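Local coordinates for protein pyridoxine 4-oxidase (Mesorhizobium loti, PDB 4HA6) that uses FAD to oxidise pyridoxine at its 4-hydroxymethyl group, as a flavoprotein oxidase of the GMC oxidoreductase family, at residues A404-T407 with I408-D412. Residues are numbered along the deposited sequence; the frame is centred on the assembly and turned at random.
Sequences ASRT and IGHRD
His410 folds back on the last turn of helix 392-409 and bonds twice to one carbonyl. Its ring atom ND1 donates to Arg406 O at 2.8 Å, and its backbone N donates to the same oxygen at 3.0 Å. The two donors approach from opposite faces of the carbonyl plane. The acceptor lies at the edge of the imidazole, close to the ring plane. With chi1 at -70°, CG sits beside the backbone N of His410, which brings ND1 back over the helix end. A carbonyl oxygen can only accept, so ND1 must carry a hydrogen. The backbone N of His410 also makes a weak bond to Thr407 O. That carbonyl has the aliphatic part of Arg411 against it, with CG 3.3 Å from the oxygen. Just before it, the i to i+4 bonds Ile408 N to Ala404 O and Gly409 N to Ser405 O continue the helix. Ile408 CG1 lies 3.4 Å from Ala404 O.

Farther out, Tyr300 meets the His410 ring edge-to-face, and Arg406 NE forms a salt bridge with Glu421. Ser405 OG is hydrogen-bonded to Asn298 OD1, and Arg418 NH1 to Gly409 O and Arg411 O. His410 is the first residue to leave helical geometry, so this is the C-terminal end of helix 392-409, where the carbonyl of Arg406 takes a histidine side-chain hydrogen bond besides the backbone one, away from the flavin site.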
loop_
_atom_site.group_PDB
_atom_site.type_symbol
_atom_site.label_atom_id
_atom_site.label_comp_id
_atom_site.label_asym_id
_atom_site.label_seq_id
_atom_site.Cartn_x
_atom_site.Cartn_y
_atom_site.Cartn_z
ATOM N N ALA A 404 -10.369 3.236 21.587
ATOM C CA ALA A 404 -11.472 3.698 20.758
ATOM C C ALA A 404 -12.267 2.489 20.292
ATOM O O ALA A 404 -13.502 2.523 20.237
ATOM C CB ALA A 404 -10.965 4.502 19.581
ATOM N N SER A 405 -11.543 1.418 19.972
ATOM C CA SER A 405 -12.150 0.196 19.452
ATOM C C SER A 405 -13.097 -0.438 20.471
ATOM O O SER A 405 -14.209 -0.874 20.134
ATOM C CB SER A 405 -11.054 -0.813 19.086
ATOM O OG SER A 405 -11.624 -1.973 18.515
ATOM N N ARG A 406 -12.648 -0.524 21.714
ATOM C CA ARG A 406 -13.475 -1.142 22.738
ATOM C C ARG A 406 -14.714 -0.287 23.033
ATOM O O ARG A 406 -15.801 -0.830 23.209
ATOM C CB ARG A 406 -12.646 -1.431 23.988
ATOM C CG ARG A 406 -11.467 -2.378 23.691
ATOM C CD ARG A 406 -10.733 -2.770 24.956
ATOM N NE ARG A 406 -11.545 -3.668 25.763
ATOM C CZ ARG A 406 -11.411 -3.816 27.077
ATOM N NH1 ARG A 406 -10.494 -3.115 27.733
ATOM N NH2 ARG A 406 -12.197 -4.658 27.733
ATOM N N THR A 407 -14.555 1.039 23.036
ATOM C CA THR A 407 -15.697 1.939 23.234
ATOM C C THR A 407 -16.750 1.672 22.151
ATOM O O THR A 407 -17.931 1.450 22.453
ATOM C CB THR A 407 -15.276 3.433 23.232
ATOM O OG1 THR A 407 -14.369 3.676 24.315
ATOM C CG2 THR A 407 -16.479 4.350 23.399
ATOM N N ILE A 408 -16.322 1.666 20.892
ATOM C CA ILE A 408 -17.235 1.363 19.791
ATOM C C ILE A 408 -17.791 -0.053 19.932
ATOM O O ILE A 408 -19.003 -0.252 19.841
ATOM C CB ILE A 408 -16.581 1.517 18.413
ATOM C CG1 ILE A 408 -16.199 2.982 18.165
ATOM C CG2 ILE A 408 -17.537 1.016 17.324
ATOM C CD1 ILE A 408 -15.275 3.191 16.979
ATOM N N GLY A 409 -16.909 -1.025 20.166
ATOM C CA GLY A 409 -17.316 -2.417 20.304
ATOM C C GLY A 409 -18.425 -2.702 21.312
ATOM O O GLY A 409 -19.230 -3.621 21.111
ATOM N N HIS A 410 -18.478 -1.918 22.385
ATOM C CA HIS A 410 -19.436 -2.170 23.461
ATOM C C HIS A 410 -20.676 -1.291 23.389
ATOM O O HIS A 410 -21.478 -1.272 24.325
ATOM C CB HIS A 410 -18.764 -2.013 24.824
ATOM C CG HIS A 410 -17.775 -3.093 25.126
ATOM N ND1 HIS A 410 -16.540 -3.162 24.514
ATOM C CD2 HIS A 410 -17.840 -4.161 25.959
ATOM C CE1 HIS A 410 -15.881 -4.212 24.973
ATOM N NE2 HIS A 410 -16.647 -4.834 25.855
ATOM N N ARG A 411 -20.830 -0.558 22.289
ATOM C CA ARG A 411 -22.015 0.282 22.119
ATOM C C ARG A 411 -23.276 -0.569 21.984
ATOM O O ARG A 411 -23.241 -1.661 21.395
ATOM C CB ARG A 411 -21.881 1.173 20.882
ATOM C CG ARG A 411 -20.812 2.243 20.997
ATOM C CD ARG A 411 -21.195 3.312 22.035
ATOM N NE ARG A 411 -22.417 4.020 21.655
ATOM C CZ ARG A 411 -22.902 5.088 22.295
ATOM N NH1 ARG A 411 -22.266 5.588 23.356
ATOM N NH2 ARG A 411 -24.024 5.662 21.873
ATOM N N ASP A 412 -24.379 -0.057 22.527
ATOM C CA ASP A 412 -25.710 -0.641 22.341
ATOM C C ASP A 412 -26.054 -0.938 20.880
ATOM O O ASP A 412 -26.806 -1.865 20.593
ATOM C CB ASP A 412 -26.772 0.304 22.895
ATOM C CG ASP A 412 -26.897 0.231 24.395
ATOM O OD1 ASP A 412 -26.286 -0.678 25.009
ATOM O OD2 ASP A 412 -27.622 1.082 24.955
#